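Local coordinates for scytalidopepsin B (PDB 2IFR), which hydrolyses peptide bonds under acidic conditions as a glutamic peptidase of the A4 family, at residues N24-S29 and P158-T163; F162-V167 and S197-S202. All coordinates share one frame; numbering follows the deposited sequence.

Interaction 1: residues N24-S29 and P158-T163; sequences NVPSAS and PAVEFT
P26 packs against V160 where strands 16-29 and 155-169, antiparallel neighbours in the concanavalin-like beta-sandwich of this peptidase, draw apart for a few residues. Within 24-29 and 158-163 the nearest CA pairs, N24 with V160 and P26 with P158, are both 5.9 Å apart, and side chains bridge much of the separation. From CB outward, the P26 ring can be followed atom by atom. Its CB faces the carbonyl of P158, 3.7 Å from P158 O, and already lies within 4.0 Å of V160 CG2. The ring tip, P26 CG, then rests on that same methyl, with P26 CG and V160 CG2 3.7 Å apart, and P26 CD closes back along it towards the backbone. So one methyl is met by three atoms of the ring. V160 manages this because its CG1 stands anti to the backbone N (chi1 176°), which leaves CG2 beside that N and turned to the proline. W58 of strand 51-60 touches both P26 and V160, adding an aromatic side chain to this apolar patch. N24 reaches over with its amide, set between its own backbone N and carbonyl carbon (chi1 57°); N24 CG lies 3.7 Å from A159 O, and the amide lies next to the backbone of E161 and alongside its CB. Regular pairing resumes beyond both ends of the gap, with backbone bonds between S27 and S157 and between T163 and T22. Inside it, N24 O is buried by the contact with no polar partner in the model; the other methyl of the valine, V160 CG1, sits 3.8 Å from N24 O.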
loop_
_atom_site.group_PDB
_atom_site.type_symbol
_atom_site.label_atom_id
_atom_site.label_comp_id
_atom_site.label_asym_id
_atom_site.label_seq_id
_atom_site.Cartn_x
_atom_site.Cartn_y
_atom_site.Cartn_z
ATOM N N ASN A 24 6.050 -10.328 -1.470
ATOM C CA ASN A 24 6.367 -11.092 -2.699
ATOM C C ASN A 24 5.475 -10.590 -3.827
ATOM O O ASN A 24 4.292 -10.145 -3.591
ATOM C CB ASN A 24 6.129 -12.584 -2.450
ATOM C CG ASN A 24 4.696 -12.872 -1.989
ATOM O OD1 ASN A 24 3.872 -13.479 -2.788
ATOM N ND2 ASN A 24 4.385 -12.468 -0.820
ATOM N N VAL A 25 5.984 -10.645 -5.052
ATOM C CA VAL A 25 5.222 -10.193 -6.195
ATOM C C VAL A 25 4.473 -11.421 -6.718
ATOM O O VAL A 25 5.106 -12.476 -7.028
ATOM C CB VAL A 25 6.167 -9.620 -7.302
ATOM C CG1 VAL A 25 5.358 -9.112 -8.467
ATOM C CG2 VAL A 25 7.014 -8.454 -6.719
ATOM N N PRO A 26 3.133 -11.338 -6.820
ATOM C CA PRO A 26 2.292 -12.448 -7.304
ATOM C C PRO A 26 2.080 -12.422 -8.819
ATOM O O PRO A 26 2.418 -11.388 -9.496
ATOM C CB PRO A 26 0.969 -12.187 -6.601
ATOM C CG PRO A 26 0.860 -10.656 -6.754
ATOM C CD PRO A 26 2.295 -10.203 -6.367
ATOM N N SER A 27 1.596 -13.499 -9.390
ATOM C CA SER A 27 1.223 -13.501 -10.781
ATOM C C SER A 27 -0.236 -13.027 -10.722
ATOM O O SER A 27 -0.922 -13.304 -9.731
ATOM C CB SER A 27 1.336 -14.876 -11.414
ATOM O OG SER A 27 0.409 -15.777 -10.841
ATOM N N ALA A 28 -0.711 -12.319 -11.738
ATOM C CA ALA A 28 -2.067 -11.794 -11.752
ATOM C C ALA A 28 -2.767 -12.165 -13.035
ATOM O O ALA A 28 -2.101 -12.354 -14.116
ATOM C CB ALA A 28 -2.047 -10.286 -11.632
ATOM N N SER A 29 -4.087 -12.233 -12.968
ATOM C CA SER A 29 -4.856 -12.583 -14.126
ATOM C C SER A 29 -6.158 -11.821 -14.109
ATOM O O SER A 29 -6.393 -10.983 -13.190
ATOM C CB SER A 29 -5.146 -14.078 -14.124
ATOM O OG SER A 29 -5.629 -14.423 -15.402
ATOM N N PRO A 158 0.603 -16.562 -5.745
ATOM C CA PRO A 158 0.040 -17.062 -4.488
ATOM C C PRO A 158 -0.345 -15.828 -3.674
ATOM O O PRO A 158 -0.377 -14.661 -4.215
ATOM C CB PRO A 158 1.214 -17.797 -3.853
ATOM C CG PRO A 158 2.395 -16.877 -4.269
ATOM C CD PRO A 158 2.079 -16.648 -5.740
ATOM N N ALA A 159 -0.617 -16.040 -2.397
ATOM C CA ALA A 159 -0.993 -14.956 -1.500
ATOM C C ALA A 159 0.123 -13.909 -1.427
ATOM O O ALA A 159 1.348 -14.261 -1.547
ATOM C CB ALA A 159 -1.257 -15.522 -0.090
ATOM N N VAL A 160 -0.256 -12.644 -1.263
ATOM C CA VAL A 160 0.734 -11.597 -1.101
ATOM C C VAL A 160 0.952 -11.481 0.395
ATOM O O VAL A 160 -0.011 -11.183 1.192
ATOM C CB VAL A 160 0.262 -10.246 -1.637
ATOM C CG1 VAL A 160 1.334 -9.177 -1.332
ATOM C CG2 VAL A 160 0.071 -10.349 -3.126
ATOM N N GLU A 161 2.185 -11.736 0.807
ATOM C CA GLU A 161 2.550 -11.693 2.215
ATOM C C GLU A 161 3.562 -10.619 2.569
ATOM O O GLU A 161 4.690 -10.563 1.977
ATOM C CB GLU A 161 3.123 -13.040 2.616
ATOM C CG GLU A 161 2.181 -14.157 2.330
ATOM C CD GLU A 161 2.574 -15.437 3.029
ATOM O OE1 GLU A 161 1.824 -16.426 2.853
ATOM O OE2 GLU A 161 3.619 -15.447 3.747
ATOM N N PHE A 162 3.183 -9.774 3.519
ATOM C CA PHE A 162 4.060 -8.719 4.016
ATOM C C PHE A 162 4.763 -9.428 5.170
ATOM O O PHE A 162 4.100 -9.764 6.211
ATOM C CB PHE A 162 3.234 -7.561 4.563
ATOM C CG PHE A 162 2.409 -6.833 3.528
ATOM C CD1 PHE A 162 2.934 -5.738 2.842
ATOM C CD2 PHE A 162 1.078 -7.191 3.291
ATOM C CE1 PHE A 162 2.141 -4.999 1.932
ATOM C CE2 PHE A 162 0.272 -6.464 2.388
ATOM C CZ PHE A 162 0.811 -5.362 1.709
ATOM N N THR A 163 6.056 -9.708 5.025
ATOM C CA THR A 163 6.803 -10.402 6.083
ATOM C C THR A 163 7.745 -9.414 6.760
ATOM O O THR A 163 8.083 -8.342 6.162
ATOM C CB THR A 163 7.602 -11.591 5.517
ATOM O OG1 THR A 163 8.401 -11.152 4.411
ATOM C CG2 THR A 163 6.642 -12.689 5.025
#

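Interaction 2: residues F162-V167 and S197-S202; sequences FTDCSV and SGTTVS
F162 and V201 form an antiparallel hydrogen-bonded pair that joins strand 155-169 to strand 200-205, just after the hairpin turn that starts the latter. F162 N donates to V201 O at 2.7 Å, and V201 N returns the bond to F162 O at 2.9 Å. Beyond the pair the chain turns a corner at D164, yet the two segments stay joined: C165 N bonds to T199 O over 2.8 Å, nearly straight at 166°. The tight side is the buried one. With CG beside its backbone N (chi1 -65°), F162 swings its ring so that V201 O sits in plane at the edge, 3.5 Å from F162 CD2, while the same ring atom also touches V201 CB. C165 points at the other segment, its SG 4.0 Å from V201 CG2 and close to T199 O as well, so V201 is met by both a ring edge and a sulfur. The looser side, toward solvent, is that of the threonines and D164. T163 and T200 lie side by side, their CG2 methyls barely meeting at 4.1 Å, and a water bridges the segments here: it accepts from D164 N at 2.7 Å and is hydrogen-bonded to the hydroxyls of T199 and T200. The type II' turn from S197 to T200, with G198 at positive phi, puts T199 in the exposed two-residue loop of a beta hairpin and T200 at the start of the strand. Inward, A21 of strand 16-29 touches both F162 and C165, I135 and F133 of strand 130-141 reach F162 and C165 respectively, and L176 lies against C165 and V201, with A9 of strand 9-12 also on V201.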
loop_
_atom_site.group_PDB
_atom_site.type_symbol
_atom_site.label_atom_id
_atom_site.label_comp_id
_atom_site.label_asym_id
_atom_site.label_seq_id
_atom_site.Cartn_x
_atom_site.Cartn_y
_atom_site.Cartn_z
ATOM N N PHE A 162 3.183 -9.774 3.519
ATOM C CA PHE A 162 4.060 -8.719 4.016
ATOM C C PHE A 162 4.763 -9.428 5.170
ATOM O O PHE A 162 4.100 -9.764 6.211
ATOM C CB PHE A 162 3.234 -7.561 4.563
ATOM C CG PHE A 162 2.409 -6.833 3.528
ATOM C CD1 PHE A 162 2.934 -5.738 2.842
ATOM C CD2 PHE A 162 1.078 -7.191 3.291
ATOM C CE1 PHE A 162 2.141 -4.999 1.932
ATOM C CE2 PHE A 162 0.272 -6.464 2.388
ATOM C CZ PHE A 162 0.811 -5.362 1.709
ATOM N N THR A 163 6.056 -9.708 5.025
ATOM C CA THR A 163 6.803 -10.402 6.083
ATOM C C THR A 163 7.745 -9.414 6.760
ATOM O O THR A 163 8.083 -8.342 6.162
ATOM C CB THR A 163 7.602 -11.591 5.517
ATOM O OG1 THR A 163 8.401 -11.152 4.411
ATOM C CG2 THR A 163 6.642 -12.689 5.025
ATOM N N ASP A 164 8.165 -9.738 7.977
ATOM C CA ASP A 164 9.027 -8.865 8.770
ATOM C C ASP A 164 8.424 -7.479 8.848
ATOM O O ASP A 164 9.156 -6.439 8.651
ATOM C CB ASP A 164 10.429 -8.775 8.164
ATOM C CG ASP A 164 11.195 -10.065 8.303
ATOM O OD1 ASP A 164 11.000 -10.753 9.338
ATOM O OD2 ASP A 164 11.991 -10.391 7.390
ATOM N N CYS A 165 7.117 -7.414 9.102
ATOM C CA CYS A 165 6.444 -6.127 9.225
ATOM C C CYS A 165 7.045 -5.422 10.424
ATOM O O CYS A 165 7.360 -6.086 11.474
ATOM C CB CYS A 165 4.938 -6.306 9.442
ATOM S SG CYS A 165 4.127 -7.023 7.985
ATOM N N SER A 166 7.217 -4.110 10.311
ATOM C CA SER A 166 7.799 -3.349 11.406
ATOM C C SER A 166 7.163 -1.985 11.439
ATOM O O SER A 166 7.057 -1.297 10.381
ATOM C CB SER A 166 9.325 -3.235 11.220
ATOM O OG SER A 166 9.866 -2.287 12.115
ATOM N N VAL A 167 6.679 -1.595 12.612
ATOM C CA VAL A 167 6.065 -0.284 12.799
ATOM C C VAL A 167 6.711 0.263 14.060
ATOM O O VAL A 167 6.958 -0.525 15.034
ATOM C CB VAL A 167 4.509 -0.363 13.051
ATOM C CG1 VAL A 167 3.953 1.028 13.340
ATOM C CG2 VAL A 167 3.795 -0.942 11.831
ATOM N N SER A 197 -0.401 -12.614 11.667
ATOM C CA SER A 197 0.237 -13.682 12.428
ATOM C C SER A 197 1.668 -13.225 12.697
ATOM O O SER A 197 2.485 -13.118 11.731
ATOM C CB SER A 197 0.272 -14.973 11.620
ATOM O OG SER A 197 1.013 -15.966 12.318
ATOM N N GLY A 198 1.989 -12.939 13.960
ATOM C CA GLY A 198 3.340 -12.514 14.313
ATOM C C GLY A 198 3.762 -11.208 13.655
ATOM O O GLY A 198 3.203 -10.115 13.966
ATOM N N THR A 199 4.732 -11.270 12.751
ATOM C CA THR A 199 5.171 -10.032 12.068
ATOM C C THR A 199 4.798 -10.181 10.589
ATOM O O THR A 199 5.416 -9.523 9.680
ATOM C CB THR A 199 6.721 -9.811 12.218
ATOM O OG1 THR A 199 7.412 -10.998 11.809
ATOM C CG2 THR A 199 7.093 -9.528 13.689
ATOM N N THR A 200 3.779 -11.001 10.322
ATOM C CA THR A 200 3.347 -11.264 8.935
ATOM C C THR A 200 1.887 -10.882 8.684
ATOM O O THR A 200 0.986 -11.197 9.520
ATOM C CB THR A 200 3.524 -12.772 8.589
ATOM O OG1 THR A 200 4.879 -13.160 8.809
ATOM C CG2 THR A 200 3.154 -13.056 7.118
ATOM N N VAL A 201 1.626 -10.180 7.584
ATOM C CA VAL A 201 0.247 -9.835 7.175
ATOM C C VAL A 201 0.140 -10.607 5.854
ATOM O O VAL A 201 0.888 -10.322 4.845
ATOM C CB VAL A 201 0.036 -8.325 6.934
ATOM C CG1 VAL A 201 -1.394 -8.066 6.406
ATOM C CG2 VAL A 201 0.218 -7.560 8.253
ATOM N N SER A 202 -0.742 -11.594 5.818
ATOM C CA SER A 202 -0.874 -12.444 4.638
ATOM C C SER A 202 -2.235 -12.261 3.984
ATOM O O SER A 202 -3.313 -12.410 4.658
ATOM C CB SER A 202 -0.657 -13.896 5.055
ATOM O OG SER A 202 -0.827 -14.754 3.934
HETATM O O HOH W 1 7.337 -11.992 9.272
#

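How the interactions relate
From the N terminus, of the strands joined here, 16-29 comes first, and 128 residues pass before interaction 1 brings strand 155-169 alongside it. The chain runs straight on through F162 and T163, which both contacts share, into interaction 2. That second loop is short: 29 residues, which include strands 172-174 and 180-186 and nearly all of 189-197, separate its segments. The loops therefore follow one another, overlapping only at the shared residues, and neither nests in the other. Strand 155-169 sits between 16-29 and 200-205, so the two contacts tie an early strand to the C-terminal one. A weak hydrogen bond between E161 OE1 and S202 OG links them directly.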